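Long-range contacts in putative S41 protease (Bacteroides fragilis NCTC 9343, PDB 3K50), which is not functionally characterised but probably hydrolyses peptide bonds as a serine protease of the S41 (C-terminal processing peptidase) family, carrying a PDZ domain: residues R24-W29 / D266-A271; N91-Y96 / S374-Y379; A260-S265 / V347-Y352. All coordinates share one frame; numbering follows the deposited sequence.

Interactions 1 and 3 are neighbours, with centres 10 Å apart on the same side of the chain's centre. The loop carrying Asp266-Ala271 follows directly on Ala260-Ser265, and the chain after helix 18-26 meets strand 342-352 where Leu28 N approaches Val347 O at 3.0 Å, a probable hydrogen bond. Interaction 3 pairs two strands within the peptidase region, and interaction 1, with the Leu28-Val347 bond, fastens the N-terminal region to that same sheet. Interaction 2 lies on the opposite side of the chain's centre, about 44 Å from interaction 1 and 38 Å from interaction 3 between centres. It ties the PDZ strand 90-97 to a segment late in the chain, beside a bound glycerol that touches Ser95.

Interaction 1 of 3, residues R24-W29 / D266-A271; sequences RQEYLW and DKRVEA
Arg24, Gln25 and Glu26, in the last turn of helix 18-26, meet Lys267 and Arg268 in the loop between the antiparallel strands 258-263 and 273-276. The contact thus fastens the N-terminal S41 region to the peptidase region at the surface, through a salt-bridge network. Arg24 contributes its backbone: its carbonyl O accepts a hydrogen bond of 2.6 Å from Lys267 NZ, which comes from above the carbonyl plane, 39° out of it. Lysine suits this place because its chain, extended beyond CG, carries a charge to the C-terminal end of a helix, where the carbonyls would probably welcome it; Tyr30 adds a cation-pi contact to the same residue. The Arg24 guanidinium is engaged elsewhere, by Asp20 and Pro34.

Next comes Gln25. Arg268 has two conformers, and its contacts to Gln25, Glu26 and Glu270 are those of one of them. With CG anti to the backbone N (chi1 171°) and a bend at chi2, the Gln25 amide turns toward Arg268, the two planes standing nearly perpendicular; OE1 lies 2.9 Å from Arg268 NE, while Gln25 O lies alongside Lys267 CD at 3.9 Å. Glu26 supplies the charge. Its carboxylate is tilted only 19° from the guanidinium plane, and its chain also touches Leu346 and Phe335 of the neighbouring strands. Arginine fits between these partners because its flat end carries one delocalised charge and several N-H donors: Arg268 NH1 makes a salt bridge of 3.3 Å to Glu270 OE1, and NH2 makes another, 2.9 Å long, to Glu26 OE2.

Interaction 2 of 3, residues N91-Y96 / S374-Y379; sequences NALISY and SYLSTY
Strand 90-97 of the PDZ domain lays Leu93 and Ser95 against Tyr379, in the loop between strand 368-369 and helix 388-398. At the centre of this buried contact lies a CH-pi interaction. Leu93 CD2 sits over the centre of the Tyr379 ring, 3.6 Å from the centroid and only 5° off the ring normal, so that one methyl faces all six ring carbons almost evenly. The same methyl meets Leu376 CD2 at 4.0 Å, which makes Leu93 the apolar link to both residues of the loop; a branched aliphatic chain serves this double duty well. Tyr379 reaches across because its CG stands anti to the backbone N (chi1 -161°), and its backbone N is hydrogen-bonded to Leu376 O, a turn that brings both residues to the same strand.

The rim of the ring meets the strand's backbone: Ile94 O lies near the ring plane, 3.5 Å from Tyr379 CE1. At the phenolic end, OH comes within 3.2 Å of Ser95 CB. The hydroxyl suits tyrosine to this place: a water donates to Tyr379 OH (3.0 Å) and to Leu93 O (2.7 Å), bridging ring and strand. Ser95 is small enough to let the phenol approach, and its own OG is hydrogen-bonded to a bound glycerol, probably from the crystallisation liquor.

Around this contact, Arg110 forms a cation-pi interaction with Tyr379, and Leu93 also rests on Trp113 of strand 113-117. Leu376 reaches Tyr81 of strand 76-82 and Tyr143 of strand 136-146, and strand 90-97 runs between strands 76-82 and 113-117.

Interaction 3 of 3, residues A260-S265 / V347-Y352; sequences ALLRYS and VVCNVY
Leu262 and Arg263 pair with Val351 and Asn350 where strands 258-263 and 342-352 run antiparallel in the peptidase region. Two hydrogen-bonded pairs, Leu261 with Tyr352 and Arg263 with Asn350, flank the non-hydrogen-bonded pair Leu262-Val351; the shortest bonds, Leu261 N to Tyr352 O and Asn350 N to Arg263 O, are both 2.8 Å. Past Arg263, a second-strand carbonyl, Val348 O, shares a water with Ser265 N, which donates to it; the water's own protons have competing acceptors.

The tightly packed face is apolar. Ala260 and Val351 meet beside Met307 of helix 304-312, and Leu262 touches Cys349 SG. Cys349 SG stands between backbone N and carbonyl carbon (chi1 62°), with CB 3.6 Å from the Tyr264 ring centroid and SG over the same face, 25° off the normal; a small, polarisable side chain suits so close a seat. Val348 and Cys349 form a classic beta bulge facing Ala331.

The other face is more exposed. Arg263 CG lies at the edge of the Tyr352 ring, 4.0 Å from CE2, while its guanidinium turns to Asp274 and Leu262 O.

Apolar and sulfur-aromatic contacts thus fill the face of Leu262 and Val351; opposite, Asp274 and a water joining Asn350 ND2 to Arg263 O serve the polar groups.

Interaction 1 of 3, residues R24-W29 / D266-A271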
loop_
_atom_site.group_PDB
_atom_site.type_symbol
_atom_site.label_atom_id
_atom_site.label_comp_id
_atom_site.label_asym_id
_atom_site.label_seq_id
_atom_site.Cartn_x
_atom_site.Cartn_y
_atom_site.Cartn_z
ATOM N N ARG A 24 -20.570 -5.925 17.942
ATOM C CA ARG A 24 -21.678 -5.155 18.497
ATOM C C ARG A 24 -21.128 -4.051 19.471
ATOM O O ARG A 24 -21.732 -3.008 19.616
ATOM C CB ARG A 24 -22.768 -6.091 19.072
ATOM C CG ARG A 24 -23.527 -6.779 17.937
ATOM C CD ARG A 24 -24.704 -7.673 18.339
ATOM N NE ARG A 24 -25.305 -8.400 17.206
ATOM C CZ ARG A 24 -26.152 -7.893 16.314
ATOM N NH1 ARG A 24 -26.562 -6.637 16.370
ATOM N NH2 ARG A 24 -26.607 -8.668 15.344
ATOM N N GLN A 25 -19.955 -4.262 20.070
ATOM C CA GLN A 25 -19.402 -3.284 20.974
ATOM C C GLN A 25 -18.550 -2.250 20.251
ATOM O O GLN A 25 -18.668 -1.059 20.531
ATOM C CB GLN A 25 -18.562 -3.969 22.081
ATOM C CG GLN A 25 -17.734 -2.970 22.989
ATOM C CD GLN A 25 -18.555 -1.844 23.699
ATOM O OE1 GLN A 25 -18.106 -0.691 23.765
ATOM N NE2 GLN A 25 -19.754 -2.179 24.205
ATOM N N GLU A 26 -17.715 -2.693 19.310
ATOM C CA GLU A 26 -16.669 -1.846 18.741
ATOM C C GLU A 26 -16.847 -1.312 17.329
ATOM O O GLU A 26 -16.127 -0.414 16.936
ATOM C CB GLU A 26 -15.368 -2.652 18.687
ATOM C CG GLU A 26 -14.920 -3.302 19.967
ATOM C CD GLU A 26 -14.421 -2.328 21.017
ATOM O OE1 GLU A 26 -14.249 -1.153 20.715
ATOM O OE2 GLU A 26 -14.188 -2.756 22.159
ATOM N N TYR A 27 -17.763 -1.887 16.564
ATOM C CA TYR A 27 -17.982 -1.515 15.185
ATOM C C TYR A 27 -18.546 -0.112 15.020
ATOM O O TYR A 27 -19.518 0.244 15.695
ATOM C CB TYR A 27 -18.994 -2.493 14.580
ATOM C CG TYR A 27 -19.171 -2.528 13.073
ATOM C CD1 TYR A 27 -18.095 -2.342 12.195
ATOM C CD2 TYR A 27 -20.363 -2.940 12.534
ATOM C CE1 TYR A 27 -18.278 -2.446 10.804
ATOM C CE2 TYR A 27 -20.548 -3.113 11.117
ATOM C CZ TYR A 27 -19.487 -2.871 10.277
ATOM O OH TYR A 27 -19.619 -3.051 8.916
ATOM N N LEU A 28 -17.965 0.659 14.085
ATOM C CA LEU A 28 -18.447 1.991 13.772
ATOM C C LEU A 28 -19.925 1.937 13.488
ATOM O O LEU A 28 -20.694 2.756 14.017
ATOM C CB LEU A 28 -17.752 2.610 12.544
ATOM C CG LEU A 28 -18.160 4.029 12.133
ATOM C CD1 LEU A 28 -17.890 5.084 13.218
ATOM C CD2 LEU A 28 -17.503 4.420 10.827
ATOM N N TRP A 29 -20.317 0.954 12.683
ATOM C CA TRP A 29 -21.679 0.849 12.187
ATOM C C TRP A 29 -22.496 -0.236 12.892
ATOM O O TRP A 29 -23.284 -0.941 12.286
ATOM C CB TRP A 29 -21.604 0.559 10.671
ATOM C CG TRP A 29 -21.036 1.668 9.827
ATOM C CD1 TRP A 29 -21.399 2.979 9.894
ATOM C CD2 TRP A 29 -20.072 1.593 8.742
ATOM N NE1 TRP A 29 -20.701 3.709 9.001
ATOM C CE2 TRP A 29 -19.887 2.900 8.271
ATOM C CE3 TRP A 29 -19.314 0.579 8.184
ATOM C CZ2 TRP A 29 -19.028 3.211 7.225
ATOM C CZ3 TRP A 29 -18.448 0.877 7.147
ATOM C CH2 TRP A 29 -18.306 2.176 6.674
ATOM N N ASP A 266 -21.412 6.043 18.762
ATOM C CA ASP A 266 -21.902 6.602 20.032
ATOM C C ASP A 266 -21.581 5.764 21.266
ATOM O O ASP A 266 -21.792 6.224 22.345
ATOM C CB ASP A 266 -23.375 6.993 19.977
ATOM C CG ASP A 266 -24.330 5.848 19.594
ATOM O OD1 ASP A 266 -24.005 4.661 19.739
ATOM O OD2 ASP A 266 -25.450 6.196 19.147
ATOM N N LYS A 267 -21.063 4.559 21.108
ATOM C CA LYS A 267 -20.641 3.745 22.218
ATOM C C LYS A 267 -19.157 3.931 22.513
ATOM O O LYS A 267 -18.686 3.374 23.492
ATOM C CB LYS A 267 -20.800 2.232 21.912
ATOM C CG LYS A 267 -22.218 1.645 21.983
ATOM C CD LYS A 267 -22.198 0.250 21.421
ATOM C CE LYS A 267 -23.378 -0.569 21.889
ATOM N NZ LYS A 267 -23.428 -1.871 21.196
ATOM N N ARG A 268 -18.401 4.566 21.606
ATOM C CA ARG A 268 -16.950 4.671 21.760
ATOM C C ARG A 268 -16.402 6.101 21.602
ATOM O O ARG A 268 -15.323 6.340 21.055
ATOM C CB ARG A 268 -16.270 3.673 20.801
ATOM C CG ARG A 268 -16.384 2.178 21.206
ATOM C CD ARG A 268 -15.513 1.866 22.460
ATOM N NE ARG A 268 -15.618 0.487 22.968
ATOM C CZ ARG A 268 -15.005 0.031 24.075
ATOM N NH1 ARG A 268 -14.227 0.814 24.822
ATOM N NH2 ARG A 268 -15.158 -1.227 24.450
ATOM N N VAL A 269 -17.161 7.056 22.154
ATOM C CA VAL A 269 -16.805 8.505 22.180
ATOM C C VAL A 269 -15.453 8.749 22.850
ATOM O O VAL A 269 -14.665 9.587 22.396
ATOM C CB VAL A 269 -17.891 9.410 22.893
ATOM C CG1 VAL A 269 -18.046 9.108 24.419
ATOM C CG2 VAL A 269 -17.563 10.872 22.708
ATOM N N GLU A 270 -15.194 7.992 23.914
ATOM C CA GLU A 270 -13.924 8.010 24.646
ATOM C C GLU A 270 -12.729 7.852 23.723
ATOM O O GLU A 270 -11.663 8.434 24.011
ATOM C CB GLU A 270 -13.892 6.870 25.697
ATOM C CG GLU A 270 -13.784 5.424 24.993
ATOM C CD GLU A 270 -14.532 4.262 25.675
ATOM O OE1 GLU A 270 -13.941 3.573 26.549
ATOM O OE2 GLU A 270 -15.693 3.985 25.267
ATOM N N ALA A 271 -12.889 7.111 22.614
ATOM C CA ALA A 271 -11.769 6.893 21.660
ATOM C C ALA A 271 -11.539 8.040 20.678
ATOM O O ALA A 271 -10.507 8.099 20.025
ATOM C CB ALA A 271 -11.955 5.556 20.897
#

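Interaction 2 of 3, residues N91-Y96 / S374-Y379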
loop_
_atom_site.group_PDB
_atom_site.type_symbol
_atom_site.label_atom_id
_atom_site.label_comp_id
_atom_site.label_asym_id
_atom_site.label_seq_id
_atom_site.Cartn_x
_atom_site.Cartn_y
_atom_site.Cartn_z
ATOM N N ASN A 91 4.571 -14.852 -19.525
ATOM C CA ASN A 91 5.774 -14.209 -18.992
ATOM C C ASN A 91 5.359 -13.428 -17.749
ATOM O O ASN A 91 4.304 -12.798 -17.749
ATOM C CB ASN A 91 6.394 -13.271 -20.020
ATOM C CG ASN A 91 7.019 -14.005 -21.170
ATOM O OD1 ASN A 91 7.676 -15.004 -20.972
ATOM N ND2 ASN A 91 6.846 -13.483 -22.393
ATOM N N ALA A 92 6.173 -13.479 -16.691
ATOM C CA ALA A 92 5.879 -12.764 -15.453
ATOM C C ALA A 92 6.711 -11.459 -15.317
ATOM O O ALA A 92 7.931 -11.507 -15.123
ATOM C CB ALA A 92 6.093 -13.674 -14.229
ATOM N N LEU A 93 6.043 -10.313 -15.416
ATOM C CA LEU A 93 6.680 -9.012 -15.299
ATOM C C LEU A 93 6.820 -8.660 -13.817
ATOM O O LEU A 93 5.812 -8.539 -13.122
ATOM C CB LEU A 93 5.850 -7.916 -16.010
ATOM C CG LEU A 93 6.335 -6.478 -15.863
ATOM C CD1 LEU A 93 7.783 -6.365 -16.294
ATOM C CD2 LEU A 93 5.479 -5.458 -16.659
ATOM N N ILE A 94 8.060 -8.455 -13.350
ATOM C CA ILE A 94 8.294 -8.152 -11.924
ATOM C C ILE A 94 7.945 -6.700 -11.609
ATOM O O ILE A 94 8.455 -5.795 -12.265
ATOM C CB ILE A 94 9.745 -8.514 -11.509
ATOM C CG1 ILE A 94 9.929 -10.031 -11.645
ATOM C CG2 ILE A 94 10.014 -8.040 -10.074
ATOM C CD1 ILE A 94 11.374 -10.547 -11.449
ATOM N N SER A 95 7.112 -6.483 -10.581
ATOM C CA SER A 95 6.663 -5.189 -10.175
ATOM C C SER A 95 7.305 -4.667 -8.867
ATOM O O SER A 95 7.239 -3.504 -8.615
ATOM C CB SER A 95 5.144 -5.243 -9.920
ATOM O OG SER A 95 4.844 -6.235 -8.903
ATOM N N TYR A 96 7.881 -5.532 -8.043
ATOM C CA TYR A 96 8.398 -5.158 -6.726
ATOM C C TYR A 96 9.322 -6.291 -6.270
ATOM O O TYR A 96 8.994 -7.500 -6.478
ATOM C CB TYR A 96 7.226 -5.010 -5.761
ATOM C CG TYR A 96 7.559 -4.406 -4.421
ATOM C CD1 TYR A 96 7.902 -5.189 -3.391
ATOM C CD2 TYR A 96 7.409 -3.036 -4.177
ATOM C CE1 TYR A 96 8.178 -4.664 -2.145
ATOM C CE2 TYR A 96 7.653 -2.512 -2.951
ATOM C CZ TYR A 96 8.043 -3.340 -1.932
ATOM O OH TYR A 96 8.324 -2.854 -0.676
ATOM N N SER A 374 0.110 0.159 -19.219
ATOM C CA SER A 374 0.005 0.564 -20.650
ATOM C C SER A 374 1.326 1.072 -21.257
ATOM O O SER A 374 1.425 1.264 -22.473
ATOM C CB SER A 374 -1.081 1.645 -20.824
ATOM O OG SER A 374 -2.376 1.116 -20.588
ATOM N N TYR A 375 2.349 1.233 -20.417
ATOM C CA TYR A 375 3.602 1.793 -20.830
ATOM C C TYR A 375 4.742 0.828 -20.485
ATOM O O TYR A 375 5.590 1.131 -19.625
ATOM C CB TYR A 375 3.811 3.118 -20.087
ATOM C CG TYR A 375 2.836 4.232 -20.342
ATOM C CD1 TYR A 375 1.625 4.300 -19.670
ATOM C CD2 TYR A 375 3.153 5.256 -21.217
ATOM C CE1 TYR A 375 0.749 5.345 -19.922
ATOM C CE2 TYR A 375 2.305 6.301 -21.454
ATOM C CZ TYR A 375 1.096 6.343 -20.828
ATOM O OH TYR A 375 0.294 7.449 -21.107
ATOM N N LEU A 376 4.786 -0.278 -21.204
ATOM C CA LEU A 376 5.772 -1.324 -20.917
ATOM C C LEU A 376 7.204 -0.888 -21.143
ATOM O O LEU A 376 8.084 -1.266 -20.376
ATOM C CB LEU A 376 5.452 -2.602 -21.708
ATOM C CG LEU A 376 4.135 -3.284 -21.307
ATOM C CD1 LEU A 376 3.935 -4.576 -22.131
ATOM C CD2 LEU A 376 4.019 -3.561 -19.810
ATOM N N SER A 377 7.442 -0.038 -22.136
ATOM C CA SER A 377 8.806 0.435 -22.404
ATOM C C SER A 377 9.381 1.325 -21.272
ATOM O O SER A 377 10.615 1.459 -21.128
ATOM C CB SER A 377 8.863 1.159 -23.730
ATOM O OG SER A 377 8.316 2.457 -23.583
ATOM N N THR A 378 8.524 1.946 -20.476
ATOM C CA THR A 378 8.995 2.687 -19.306
ATOM C C THR A 378 8.587 2.039 -17.917
ATOM O O THR A 378 8.568 2.714 -16.885
ATOM C CB THR A 378 8.590 4.150 -19.374
ATOM O OG1 THR A 378 7.192 4.239 -19.616
ATOM C CG2 THR A 378 9.354 4.877 -20.513
ATOM N N TYR A 379 8.266 0.751 -17.910
ATOM C CA TYR A 379 8.028 0.004 -16.657
ATOM C C TYR A 379 9.433 -0.303 -16.101
ATOM O O TYR A 379 10.099 -1.248 -16.545
ATOM C CB TYR A 379 7.233 -1.237 -16.971
ATOM C CG TYR A 379 6.541 -1.872 -15.799
ATOM C CD1 TYR A 379 7.224 -2.644 -14.903
ATOM C CD2 TYR A 379 5.177 -1.690 -15.604
ATOM C CE1 TYR A 379 6.576 -3.239 -13.846
ATOM C CE2 TYR A 379 4.511 -2.286 -14.527
ATOM C CZ TYR A 379 5.213 -3.048 -13.661
ATOM O OH TYR A 379 4.564 -3.677 -12.614
HETATM O O HOH W 1 3.900 -6.569 -13.192
#

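Interaction 3 of 3, residues A260-S265 / V347-Y352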
loop_
_atom_site.group_PDB
_atom_site.type_symbol
_atom_site.label_atom_id
_atom_site.label_comp_id
_atom_site.label_asym_id
_atom_site.label_seq_id
_atom_site.Cartn_x
_atom_site.Cartn_y
_atom_site.Cartn_z
ATOM N N ALA A 260 -6.538 15.554 11.353
ATOM C CA ALA A 260 -7.569 14.517 11.252
ATOM C C ALA A 260 -8.410 14.419 12.497
ATOM O O ALA A 260 -7.917 14.621 13.634
ATOM C CB ALA A 260 -6.954 13.150 10.919
ATOM N N LEU A 261 -9.683 14.093 12.274
ATOM C CA LEU A 261 -10.692 14.016 13.323
ATOM C C LEU A 261 -11.184 12.600 13.282
ATOM O O LEU A 261 -11.899 12.221 12.369
ATOM C CB LEU A 261 -11.816 15.016 13.054
ATOM C CG LEU A 261 -11.538 16.520 12.836
ATOM C CD1 LEU A 261 -12.859 17.211 12.637
ATOM C CD2 LEU A 261 -10.742 17.157 14.000
ATOM N N LEU A 262 -10.741 11.795 14.248
ATOM C CA LEU A 262 -11.179 10.415 14.381
ATOM C C LEU A 262 -12.463 10.393 15.210
ATOM O O LEU A 262 -12.438 10.755 16.392
ATOM C CB LEU A 262 -10.105 9.557 15.061
ATOM C CG LEU A 262 -8.834 9.177 14.220
ATOM C CD1 LEU A 262 -8.161 10.311 13.568
ATOM C CD2 LEU A 262 -7.835 8.445 15.051
ATOM N N ARG A 263 -13.557 9.960 14.585
ATOM C CA ARG A 263 -14.862 9.874 15.212
ATOM C C ARG A 263 -15.460 8.451 15.178
ATOM O O ARG A 263 -15.756 7.886 14.116
ATOM C CB ARG A 263 -15.752 10.904 14.567
ATOM C CG ARG A 263 -15.210 12.330 14.688
ATOM C CD ARG A 263 -15.210 12.756 16.132
ATOM N NE ARG A 263 -14.874 14.168 16.367
ATOM C CZ ARG A 263 -13.660 14.622 16.668
ATOM N NH1 ARG A 263 -12.623 13.803 16.761
ATOM N NH2 ARG A 263 -13.510 15.900 16.888
ATOM N N TYR A 264 -15.568 7.886 16.376
ATOM C CA TYR A 264 -16.076 6.535 16.614
ATOM C C TYR A 264 -17.613 6.548 16.754
ATOM O O TYR A 264 -18.236 7.598 16.608
ATOM C CB TYR A 264 -15.397 5.976 17.865
ATOM C CG TYR A 264 -13.924 5.688 17.649
ATOM C CD1 TYR A 264 -12.987 6.714 17.622
ATOM C CD2 TYR A 264 -13.463 4.393 17.543
ATOM C CE1 TYR A 264 -11.636 6.475 17.438
ATOM C CE2 TYR A 264 -12.084 4.145 17.348
ATOM C CZ TYR A 264 -11.195 5.195 17.296
ATOM O OH TYR A 264 -9.850 4.957 17.108
ATOM N N SER A 265 -18.219 5.406 17.077
ATOM C CA SER A 265 -19.689 5.295 17.204
ATOM C C SER A 265 -20.112 5.925 18.523
ATOM O O SER A 265 -19.261 6.262 19.329
ATOM C CB SER A 265 -20.123 3.839 17.234
ATOM O OG SER A 265 -19.814 3.252 18.535
ATOM N N VAL A 347 -13.834 -1.969 10.983
ATOM C CA VAL A 347 -14.062 -0.523 10.886
ATOM C C VAL A 347 -14.488 -0.031 12.272
ATOM O O VAL A 347 -15.504 -0.479 12.815
ATOM C CB VAL A 347 -15.152 -0.150 9.846
ATOM C CG1 VAL A 347 -15.462 1.346 9.877
ATOM C CG2 VAL A 347 -14.736 -0.550 8.473
ATOM N N VAL A 348 -13.727 0.907 12.821
ATOM C CA VAL A 348 -13.990 1.494 14.139
ATOM C C VAL A 348 -14.303 3.015 14.101
ATOM O O VAL A 348 -15.126 3.507 14.900
ATOM C CB VAL A 348 -12.809 1.211 15.132
ATOM C CG1 VAL A 348 -12.752 -0.300 15.426
ATOM C CG2 VAL A 348 -11.485 1.804 14.616
ATOM N N CYS A 349 -13.727 3.755 13.164
ATOM C CA CYS A 349 -13.992 5.198 13.104
ATOM C C CYS A 349 -13.933 5.840 11.758
ATOM O O CYS A 349 -13.305 5.359 10.838
ATOM C CB CYS A 349 -13.028 5.986 13.990
ATOM S SG CYS A 349 -11.252 5.918 13.602
ATOM N N ASN A 350 -14.668 6.946 11.671
ATOM C CA ASN A 350 -14.550 7.908 10.592
ATOM C C ASN A 350 -13.250 8.679 10.780
ATOM O O ASN A 350 -12.727 8.808 11.927
ATOM C CB ASN A 350 -15.722 8.892 10.614
ATOM C CG ASN A 350 -16.947 8.317 10.046
ATOM O OD1 ASN A 350 -17.018 8.047 8.847
ATOM N ND2 ASN A 350 -17.910 8.127 10.854
ATOM N N VAL A 351 -12.658 9.110 9.675
ATOM C CA VAL A 351 -11.413 9.891 9.701
ATOM C C VAL A 351 -11.602 11.160 8.830
ATOM O O VAL A 351 -11.380 11.146 7.619
ATOM C CB VAL A 351 -10.212 9.068 9.203
ATOM C CG1 VAL A 351 -8.909 9.875 9.377
ATOM C CG2 VAL A 351 -10.147 7.798 9.930
ATOM N N TYR A 352 -12.129 12.233 9.428
ATOM C CA TYR A 352 -12.372 13.464 8.678
ATOM C C TYR A 352 -11.134 14.313 8.618
ATOM O O TYR A 352 -10.340 14.300 9.546
ATOM C CB TYR A 352 -13.468 14.282 9.320
ATOM C CG TYR A 352 -14.796 13.462 9.545
ATOM C CD1 TYR A 352 -15.485 12.892 8.472
ATOM C CD2 TYR A 352 -15.316 13.298 10.785
ATOM C CE1 TYR A 352 -16.662 12.170 8.636
ATOM C CE2 TYR A 352 -16.549 12.576 10.968
ATOM C CZ TYR A 352 -17.200 12.045 9.883
ATOM O OH TYR A 352 -18.362 11.314 10.010
HETATM O O HOH W 2 -18.505 8.845 13.345
HETATM O O HOH W 3 -16.822 2.799 16.864
#